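Side-chain contacts in pinoresinol-lariciresinol reductase (Thuja plicata, PDB 1QYD), which reduces pinoresinol to lariciresinol and then lariciresinol to secoisolariciresinol, taking the 4R-hydride from NADPH, in lignan biosynthesis: residues R36-V39 against V40-D44; I226-Q229 against K230-I233; Q234-E237 against R238-Q242; Y302-M305 against D306-L309. One frame throughout, in Å; residues are numbered along the deposited sequence.

Contact 1 (R36-V39 against V40-D44)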
loop_
_atom_site.group_PDB
_atom_site.type_symbol
_atom_site.label_atom_id
_atom_site.label_comp_id
_atom_site.label_asym_id
_atom_site.label_seq_id
_atom_site.Cartn_x
_atom_site.Cartn_y
_atom_site.Cartn_z
ATOM N N ARG A 36 11.780 -17.230 -2.263
ATOM C CA ARG A 36 10.632 -17.282 -1.390
ATOM C C ARG A 36 10.014 -18.685 -1.300
ATOM O O ARG A 36 10.604 -19.662 -1.747
ATOM C CB ARG A 36 9.610 -16.256 -1.928
ATOM C CG ARG A 36 10.023 -14.998 -2.774
ATOM C CD ARG A 36 10.648 -15.239 -4.186
ATOM N NE ARG A 36 10.559 -14.115 -5.121
ATOM C CZ ARG A 36 11.442 -13.875 -6.111
ATOM N NH1 ARG A 36 12.511 -14.648 -6.320
ATOM N NH2 ARG A 36 11.211 -12.868 -6.963
ATOM N N PRO A 37 8.851 -18.888 -0.682
ATOM C CA PRO A 37 7.848 -19.817 -1.184
ATOM C C PRO A 37 6.758 -19.249 -2.107
ATOM O O PRO A 37 5.882 -18.458 -1.748
ATOM C CB PRO A 37 7.291 -20.437 0.067
ATOM C CG PRO A 37 7.307 -19.284 1.037
ATOM C CD PRO A 37 8.653 -18.638 0.742
ATOM N N GLU A 38 6.962 -19.660 -3.367
ATOM C CA GLU A 38 6.097 -19.532 -4.549
ATOM C C GLU A 38 6.715 -20.364 -5.681
ATOM O O GLU A 38 7.084 -19.993 -6.793
ATOM C CB GLU A 38 5.940 -18.088 -5.012
ATOM C CG GLU A 38 4.461 -17.671 -4.983
ATOM C CD GLU A 38 3.532 -18.218 -6.074
ATOM O OE1 GLU A 38 3.721 -17.871 -7.244
ATOM O OE2 GLU A 38 2.593 -18.954 -5.752
ATOM N N VAL A 39 6.920 -21.568 -5.167
ATOM C CA VAL A 39 7.210 -22.757 -5.920
ATOM C C VAL A 39 5.807 -23.379 -6.080
ATOM O O VAL A 39 5.617 -24.315 -6.852
ATOM C CB VAL A 39 8.171 -23.689 -5.108
ATOM C CG1 VAL A 39 9.369 -22.871 -4.665
ATOM C CG2 VAL A 39 7.544 -24.239 -3.837
ATOM N N VAL A 40 4.817 -22.826 -5.335
ATOM C CA VAL A 40 3.426 -23.239 -5.244
ATOM C C VAL A 40 2.715 -22.713 -6.477
ATOM O O VAL A 40 2.455 -21.540 -6.733
ATOM C CB VAL A 40 2.882 -22.713 -3.820
ATOM C CG1 VAL A 40 1.856 -21.571 -3.876
ATOM C CG2 VAL A 40 2.267 -23.937 -3.131
ATOM N N SER A 41 2.584 -23.754 -7.294
ATOM C CA SER A 41 2.037 -23.791 -8.639
ATOM C C SER A 41 2.873 -23.022 -9.667
ATOM O O SER A 41 2.558 -22.981 -10.869
ATOM C CB SER A 41 0.577 -23.283 -8.595
ATOM O OG SER A 41 -0.282 -24.260 -8.004
ATOM N N ASN A 42 4.022 -22.484 -9.237
ATOM C CA ASN A 42 4.783 -21.758 -10.201
ATOM C C ASN A 42 5.950 -22.544 -10.687
ATOM O O ASN A 42 7.087 -22.408 -10.237
ATOM C CB ASN A 42 5.261 -20.449 -9.626
ATOM C CG ASN A 42 5.143 -19.376 -10.696
ATOM O OD1 ASN A 42 4.423 -18.404 -10.507
ATOM N ND2 ASN A 42 5.798 -19.502 -11.845
ATOM N N ILE A 43 5.593 -23.295 -11.723
ATOM C CA ILE A 43 6.543 -24.146 -12.429
ATOM C C ILE A 43 7.544 -23.282 -13.148
ATOM O O ILE A 43 8.677 -23.676 -13.402
ATOM C CB ILE A 43 5.912 -25.046 -13.524
ATOM C CG1 ILE A 43 4.425 -25.249 -13.412
ATOM C CG2 ILE A 43 6.515 -26.435 -13.349
ATOM C CD1 ILE A 43 3.527 -24.068 -13.786
ATOM N N ASP A 44 7.077 -22.080 -13.471
ATOM C CA ASP A 44 7.802 -21.110 -14.268
ATOM C C ASP A 44 8.987 -20.490 -13.553
ATOM O O ASP A 44 10.118 -20.433 -14.059
ATOM C CB ASP A 44 6.809 -20.035 -14.711
ATOM C CG ASP A 44 5.580 -20.550 -15.468
ATOM O OD1 ASP A 44 4.526 -20.739 -14.839
ATOM O OD2 ASP A 44 5.692 -20.752 -16.682
#
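In the loop that leads from strand 31-34 of the parallel Rossmann-type sheet into helix 43-53, Glu38 folds down beside Val40 and Asn42. A turn about CB-CG (chi2 -74°) swings the carboxylate forward, towards Val40 and Asn42; OE2 lies 3.3 Å from the methyl CG1 of Val40, and the two side chains cross at about a right angle. Glu38 OE2 also comes 2.8 Å from Val40 O, two acceptors with no bond between them. The Glu38 backbone shares in the packing, since CB of Asn42 sits 3.4 Å from Glu38 O. That same carbonyl oxygen accepts a hydrogen bond from Lys45. Between Val39 and Asn42 the chain makes a type II beta turn. Asn42 N gives a weak, bent bond to Val39 O (3.4 Å, 138° at the hydrogen), and Ser41, in the third position, has a positive phi of 66°. Glycine takes it most easily, and a serine here pays some cost for its CB. The turn sets Asn42 at the N-cap of helix 43-53, a place that suits asparagine. Arg36, at the start of the loop, and Lys45, in the helix, are both inferred NADP(+)-binding residues, consistent with the turn lying beside the cofactor site of an NADPH-dependent Rossmann domain. Branched Val39 packs on Val46 of the helix, while Pro37 packs on Asp260 of the second subunit.

Contact 2 (I226-Q229 against K230-I233)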
loop_
_atom_site.group_PDB
_atom_site.type_symbol
_atom_site.label_atom_id
_atom_site.label_comp_id
_atom_site.label_asym_id
_atom_site.label_seq_id
_atom_site.Cartn_x
_atom_site.Cartn_y
_atom_site.Cartn_z
ATOM N N ILE A 226 20.109 8.583 -25.458
ATOM C CA ILE A 226 19.358 9.658 -24.787
ATOM C C ILE A 226 18.458 10.282 -25.868
ATOM O O ILE A 226 18.694 11.325 -26.508
ATOM C CB ILE A 226 20.279 10.729 -24.207
ATOM C CG1 ILE A 226 21.315 10.141 -23.251
ATOM C CG2 ILE A 226 19.358 11.729 -23.501
ATOM C CD1 ILE A 226 22.580 10.981 -23.011
ATOM N N LEU A 227 17.352 9.557 -26.028
ATOM C CA LEU A 227 16.434 9.826 -27.098
ATOM C C LEU A 227 15.027 10.156 -26.667
ATOM O O LEU A 227 14.463 9.643 -25.701
ATOM C CB LEU A 227 16.437 8.622 -28.000
ATOM C CG LEU A 227 17.764 8.156 -28.524
ATOM C CD1 LEU A 227 17.621 6.806 -29.165
ATOM C CD2 LEU A 227 18.286 9.191 -29.451
ATOM N N SER A 228 14.483 11.066 -27.467
ATOM C CA SER A 228 13.119 11.497 -27.295
ATOM C C SER A 228 12.177 10.403 -27.770
ATOM O O SER A 228 12.625 9.396 -28.323
ATOM C CB SER A 228 12.900 12.813 -28.078
ATOM O OG SER A 228 13.077 12.837 -29.499
ATOM N N GLN A 229 10.873 10.603 -27.543
ATOM C CA GLN A 229 9.846 9.637 -27.918
ATOM C C GLN A 229 9.731 9.380 -29.403
ATOM O O GLN A 229 9.685 8.240 -29.849
ATOM C CB GLN A 229 8.484 10.085 -27.446
ATOM C CG GLN A 229 7.449 8.983 -27.710
ATOM C CD GLN A 229 6.065 9.431 -27.317
ATOM O OE1 GLN A 229 5.833 10.559 -26.872
ATOM N NE2 GLN A 229 5.131 8.509 -27.504
ATOM N N LYS A 230 9.635 10.514 -30.096
ATOM C CA LYS A 230 9.552 10.641 -31.528
ATOM C C LYS A 230 10.811 10.051 -32.148
ATOM O O LYS A 230 10.709 9.337 -33.141
ATOM C CB LYS A 230 9.370 12.135 -31.754
ATOM C CG LYS A 230 9.047 12.825 -33.075
ATOM C CD LYS A 230 9.016 14.341 -32.744
ATOM C CE LYS A 230 8.832 15.275 -33.970
ATOM N NZ LYS A 230 9.151 16.680 -33.716
ATOM N N GLU A 231 12.012 10.272 -31.625
ATOM C CA GLU A 231 13.177 9.671 -32.236
ATOM C C GLU A 231 13.289 8.186 -32.118
ATOM O O GLU A 231 14.065 7.636 -32.894
ATOM C CB GLU A 231 14.446 10.155 -31.674
ATOM C CG GLU A 231 14.687 11.632 -31.838
ATOM C CD GLU A 231 15.948 11.964 -31.078
ATOM O OE1 GLU A 231 15.871 12.150 -29.863
ATOM O OE2 GLU A 231 17.005 11.991 -31.707
ATOM N N VAL A 232 12.630 7.536 -31.139
ATOM C CA VAL A 232 12.572 6.067 -31.055
ATOM C C VAL A 232 11.487 5.556 -32.023
ATOM O O VAL A 232 11.610 4.467 -32.592
ATOM C CB VAL A 232 12.259 5.593 -29.588
ATOM C CG1 VAL A 232 11.924 4.079 -29.439
ATOM C CG2 VAL A 232 13.519 5.916 -28.801
ATOM N N ILE A 233 10.422 6.347 -32.236
ATOM C CA ILE A 233 9.424 6.039 -33.233
ATOM C C ILE A 233 10.136 6.082 -34.547
ATOM O O ILE A 233 9.845 5.244 -35.384
ATOM C CB ILE A 233 8.306 7.043 -33.290
ATOM C CG1 ILE A 233 7.619 7.154 -31.937
ATOM C CG2 ILE A 233 7.331 6.586 -34.356
ATOM C CD1 ILE A 233 6.299 7.943 -31.765
#
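Glu231 reaches back with an extended chain to Ser228, whose backbone and hydroxyl both hold its carboxylate oxygen OE1. Ser228 N donates to Glu231 OE1 over 3.0 Å in a nearly straight bond (170°), and Ser228 OG donates to the same oxygen over 2.9 Å. The two donors come from opposite faces of the carboxylate plane, both on the anti side, which should limit how far the group can turn. With OG set between the backbone N and the carbonyl carbon (chi1 61°), the serine hydroxyl also accepts a weak bond, 3.5 Å long, from Glu231 N. Leu227 flanks this polar knot: its CD2 lies 3.8 Å from Glu231 OE2, the two side chains crossing at about a right angle, while Leu227 CB meets the methyl CG2 of Val232 at 4.1 Å. Farther out, Lys191 forms a salt bridge to Glu231 OE1, a mate for its charge, and the buried Gln229 stretches away from the cap, its OE1 accepting from Tyr185 N. Ser228 and Glu231 thus make a capping box at the start of helix 229-241, and Leu227 with Val232 forms the hydrophobic staple that often accompanies one.

Contact 3 (Q234-E237 against R238-Q242)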
loop_
_atom_site.group_PDB
_atom_site.type_symbol
_atom_site.label_atom_id
_atom_site.label_comp_id
_atom_site.label_asym_id
_atom_site.label_seq_id
_atom_site.Cartn_x
_atom_site.Cartn_y
_atom_site.Cartn_z
ATOM N N GLN A 234 11.093 7.001 -34.700
ATOM C CA GLN A 234 11.847 7.160 -35.932
ATOM C C GLN A 234 12.843 6.089 -36.306
ATOM O O GLN A 234 13.122 5.936 -37.504
ATOM C CB GLN A 234 12.581 8.459 -35.919
ATOM C CG GLN A 234 11.675 9.588 -36.368
ATOM C CD GLN A 234 12.370 10.933 -36.293
ATOM O OE1 GLN A 234 11.764 11.935 -35.909
ATOM N NE2 GLN A 234 13.661 10.992 -36.639
ATOM N N ILE A 235 13.380 5.369 -35.310
ATOM C CA ILE A 235 14.230 4.208 -35.551
ATOM C C ILE A 235 13.326 3.070 -36.016
ATOM O O ILE A 235 13.763 2.237 -36.808
ATOM C CB ILE A 235 14.969 3.838 -34.242
ATOM C CG1 ILE A 235 15.947 4.961 -33.868
ATOM C CG2 ILE A 235 15.702 2.508 -34.410
ATOM C CD1 ILE A 235 16.454 5.009 -32.409
ATOM N N TRP A 236 12.059 3.011 -35.551
ATOM C CA TRP A 236 11.137 1.977 -36.006
ATOM C C TRP A 236 10.800 2.254 -37.457
ATOM O O TRP A 236 10.900 1.372 -38.311
ATOM C CB TRP A 236 9.783 1.925 -35.249
ATOM C CG TRP A 236 9.038 0.598 -35.548
ATOM C CD1 TRP A 236 9.722 -0.596 -35.579
ATOM C CD2 TRP A 236 7.711 0.404 -35.826
ATOM N NE1 TRP A 236 8.860 -1.528 -35.872
ATOM C CE2 TRP A 236 7.658 -0.977 -36.025
ATOM C CE3 TRP A 236 6.549 1.148 -35.952
ATOM C CZ2 TRP A 236 6.472 -1.643 -36.346
ATOM C CZ3 TRP A 236 5.354 0.488 -36.279
ATOM C CH2 TRP A 236 5.299 -0.892 -36.476
ATOM N N GLU A 237 10.444 3.515 -37.726
ATOM C CA GLU A 237 10.117 3.961 -39.059
ATOM C C GLU A 237 11.255 3.591 -39.967
ATOM O O GLU A 237 11.025 2.788 -40.873
ATOM C CB GLU A 237 9.888 5.458 -39.064
ATOM C CG GLU A 237 8.436 5.703 -38.738
ATOM C CD GLU A 237 8.004 7.112 -38.403
ATOM O OE1 GLU A 237 6.892 7.207 -37.910
ATOM O OE2 GLU A 237 8.729 8.096 -38.605
ATOM N N ARG A 238 12.478 4.017 -39.616
ATOM C CA ARG A 238 13.652 3.690 -40.419
ATOM C C ARG A 238 13.851 2.182 -40.614
ATOM O O ARG A 238 14.404 1.765 -41.639
ATOM C CB ARG A 238 14.899 4.293 -39.765
ATOM C CG ARG A 238 16.181 4.064 -40.553
ATOM C CD ARG A 238 17.474 4.196 -39.733
ATOM N NE ARG A 238 17.839 3.000 -38.945
ATOM C CZ ARG A 238 18.400 1.879 -39.468
ATOM N NH1 ARG A 238 18.671 1.739 -40.786
ATOM N NH2 ARG A 238 18.750 0.886 -38.642
ATOM N N LEU A 239 13.338 1.349 -39.691
ATOM C CA LEU A 239 13.605 -0.083 -39.704
ATOM C C LEU A 239 12.584 -0.943 -40.406
ATOM O O LEU A 239 12.908 -1.800 -41.233
ATOM C CB LEU A 239 13.762 -0.550 -38.263
ATOM C CG LEU A 239 15.135 -0.771 -37.645
ATOM C CD1 LEU A 239 15.957 0.482 -37.700
ATOM C CD2 LEU A 239 14.959 -1.158 -36.197
ATOM N N SER A 240 11.330 -0.710 -40.031
ATOM C CA SER A 240 10.207 -1.419 -40.611
ATOM C C SER A 240 9.974 -0.975 -42.068
ATOM O O SER A 240 9.455 -1.700 -42.924
ATOM C CB SER A 240 8.966 -1.152 -39.727
ATOM O OG SER A 240 8.620 0.225 -39.579
ATOM N N GLU A 241 10.456 0.251 -42.320
ATOM C CA GLU A 241 10.354 1.002 -43.556
ATOM C C GLU A 241 8.902 1.383 -43.737
ATOM O O GLU A 241 8.250 1.046 -44.724
ATOM C CB GLU A 241 10.832 0.174 -44.756
ATOM C CG GLU A 241 12.287 -0.235 -44.679
ATOM C CD GLU A 241 12.666 -1.081 -45.867
ATOM O OE1 GLU A 241 13.335 -0.562 -46.752
ATOM O OE2 GLU A 241 12.285 -2.248 -45.907
ATOM N N GLN A 242 8.375 2.052 -42.714
ATOM C CA GLN A 242 7.019 2.548 -42.799
ATOM C C GLN A 242 6.858 3.757 -41.918
ATOM O O GLN A 242 7.417 3.839 -40.829
ATOM C CB GLN A 242 6.004 1.457 -42.390
ATOM C CG GLN A 242 6.018 0.906 -40.973
ATOM C CD GLN A 242 5.116 -0.308 -40.836
ATOM O OE1 GLN A 242 5.508 -1.448 -41.100
ATOM N NE2 GLN A 242 3.873 -0.068 -40.422
#
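Trp236 O is gripped by three donors from the next turn of the helix. Ser240 N approaches nearly head-on to the carbonyl at 2.7 Å; Ser240 OG, 2.8 Å from Trp236 O, and Leu239 N, also 2.8 Å from it, stand well out of the carbonyl plane. Serine suits this place because its hydroxyl, with chi1 at 58°, can turn back onto the helix's own backbone. The same side chain lies under the indole: Ser240 CB is 4.0 Å from the centroid of the five-membered ring of Trp236, only 19° off its normal, a CH-pi contact. Trp236 swings its ring over Ser240 by placing CG opposite its own backbone N (chi1 -166°). Replacing this tryptophan with alanine would probably take the cover off Ser240 and open a gap where the indole packs on Pro177, Leu244 and Val313. One step round the helix, Ile235 and Leu239 lie side by side and point the same way, with Ile235 CG2 3.9 Å from Leu239 CD1, a greasy pair turned to helix 305-309. Glu237 sends its carboxylate to a salt bridge with Lys246, while its carbonyl O accepts from Glu241 N at 3.0 Å and, weakly, from Gln242 N. That second bond spans five residues, and it belongs to the wider pi-type turn found in the last part of helix 229-241.

Contact 4 (Y302-M305 against D306-L309)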
loop_
_atom_site.group_PDB
_atom_site.type_symbol
_atom_site.label_atom_id
_atom_site.label_comp_id
_atom_site.label_asym_id
_atom_site.label_seq_id
_atom_site.Cartn_x
_atom_site.Cartn_y
_atom_site.Cartn_z
ATOM N N TYR A 302 27.098 -1.343 -24.885
ATOM C CA TYR A 302 25.674 -1.056 -24.818
ATOM C C TYR A 302 25.034 -1.084 -26.183
ATOM O O TYR A 302 25.571 -0.691 -27.223
ATOM C CB TYR A 302 25.354 0.311 -24.145
ATOM C CG TYR A 302 25.856 1.569 -24.810
ATOM C CD1 TYR A 302 27.118 2.053 -24.468
ATOM C CD2 TYR A 302 25.077 2.213 -25.787
ATOM C CE1 TYR A 302 27.616 3.187 -25.111
ATOM C CE2 TYR A 302 25.579 3.349 -26.438
ATOM C CZ TYR A 302 26.851 3.829 -26.096
ATOM O OH TYR A 302 27.383 4.936 -26.744
ATOM N N VAL A 303 23.863 -1.683 -26.080
ATOM C CA VAL A 303 22.944 -1.824 -27.185
ATOM C C VAL A 303 22.158 -0.537 -27.354
ATOM O O VAL A 303 21.649 0.089 -26.418
ATOM C CB VAL A 303 22.066 -3.036 -26.867
ATOM C CG1 VAL A 303 20.819 -3.122 -27.689
ATOM C CG2 VAL A 303 22.900 -4.244 -27.200
ATOM N N THR A 304 22.157 -0.146 -28.624
ATOM C CA THR A 304 21.455 1.042 -29.093
ATOM C C THR A 304 20.013 0.639 -29.420
ATOM O O THR A 304 19.709 -0.558 -29.553
ATOM C CB THR A 304 22.222 1.598 -30.323
ATOM O OG1 THR A 304 22.129 0.712 -31.436
ATOM C CG2 THR A 304 23.690 1.740 -29.968
ATOM N N MET A 305 19.084 1.608 -29.507
ATOM C CA MET A 305 17.696 1.281 -29.820
ATOM C C MET A 305 17.454 0.869 -31.281
ATOM O O MET A 305 16.392 0.431 -31.682
ATOM C CB MET A 305 16.851 2.471 -29.451
ATOM C CG MET A 305 17.098 2.850 -28.019
ATOM S SD MET A 305 16.981 1.349 -27.030
ATOM C CE MET A 305 15.233 1.332 -27.044
ATOM N N ASP A 306 18.479 1.006 -32.103
ATOM C CA ASP A 306 18.556 0.597 -33.480
ATOM C C ASP A 306 18.811 -0.882 -33.396
ATOM O O ASP A 306 18.030 -1.676 -33.893
ATOM C CB ASP A 306 19.716 1.341 -34.146
ATOM C CG ASP A 306 19.495 2.855 -34.282
ATOM O OD1 ASP A 306 19.526 3.586 -33.284
ATOM O OD2 ASP A 306 19.260 3.307 -35.407
ATOM N N SER A 307 19.861 -1.307 -32.713
ATOM C CA SER A 307 20.140 -2.719 -32.584
ATOM C C SER A 307 19.133 -3.497 -31.726
ATOM O O SER A 307 18.880 -4.677 -31.986
ATOM C CB SER A 307 21.556 -2.789 -32.070
ATOM O OG SER A 307 22.375 -2.058 -32.986
ATOM N N TYR A 308 18.520 -2.850 -30.727
ATOM C CA TYR A 308 17.442 -3.442 -29.945
ATOM C C TYR A 308 16.165 -3.532 -30.785
ATOM O O TYR A 308 15.517 -4.582 -30.803
ATOM C CB TYR A 308 17.160 -2.610 -28.700
ATOM C CG TYR A 308 16.266 -3.322 -27.685
ATOM C CD1 TYR A 308 16.863 -4.093 -26.702
ATOM C CD2 TYR A 308 14.867 -3.235 -27.722
ATOM C CE1 TYR A 308 16.103 -4.778 -25.768
ATOM C CE2 TYR A 308 14.090 -3.923 -26.773
ATOM C CZ TYR A 308 14.726 -4.693 -25.802
ATOM O OH TYR A 308 14.005 -5.391 -24.850
ATOM N N LEU A 309 15.751 -2.467 -31.505
ATOM C CA LEU A 309 14.584 -2.550 -32.376
ATOM C C LEU A 309 14.812 -3.420 -33.626
ATOM O O LEU A 309 13.870 -4.030 -34.128
ATOM C CB LEU A 309 14.140 -1.098 -32.712
ATOM C CG LEU A 309 13.364 -0.397 -31.564
ATOM C CD1 LEU A 309 13.342 1.090 -31.773
ATOM C CD2 LEU A 309 11.905 -0.832 -31.546
#
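Val303 and Tyr308 cross at about a right angle, the valine methyl CG1 resting against the root of the tyrosine. It lies 3.8 Å from Tyr308 CB and close to the plane of the ring, at its edge, so the contact leaves the aromatic faces aside. The ring runs on from there, and its OH bonds to Glu197 while Arg311 makes a cation-pi contact with it. Met305, its chain bent at two bonds, brings SD to 4.3 Å from Tyr308 CB; a flexible thioether fits such a curved path. Thr304 faces Ser307 instead. Its hydroxyl sits between backbone N and carbonyl carbon (chi1 68°), where OG1 takes a nearly straight bond (171°) from Ser307 N at 3.3 Å and is hydrogen-bonded to Ser307 OG at 3.2 Å. A valine in place of Thr304 is likely to leave Ser307 N without its capping acceptor and the Ser307 hydroxyl without this mate. The backbone follows suit, Tyr308 N bonding to Thr304 O at 2.8 Å. Together these are the signs of a helix start: threonine as N-cap of helix 305-309, with Val303 and Tyr308 closing a hydrophobic staple across it.

Contacts 2, 3 and 4 form one cluster, their centres 12 to 13 Å apart, whereas contact 1 stands alone, its centre 33 to 41 Å from theirs. Helix 229-241 starts in contact 2 and runs through contact 3, and helix 305-309 of contact 4 packs against it. Leu227 CD1 links them near the start of helix 229-241, 3.9 Å from Ile235 CD1 and 4.2 Å from Met305 CG; Ile235 CG2 then meets Leu309 CD1 at 3.8 Å. Contact 1 belongs to the inferred NADP(+) site through Arg36. Contacts 2 and 3 lie away from the annotated sites, while in contact 4 the Tyr308 side chain comes within about 10 Å of that of Ile16, another inferred cofactor-binding residue.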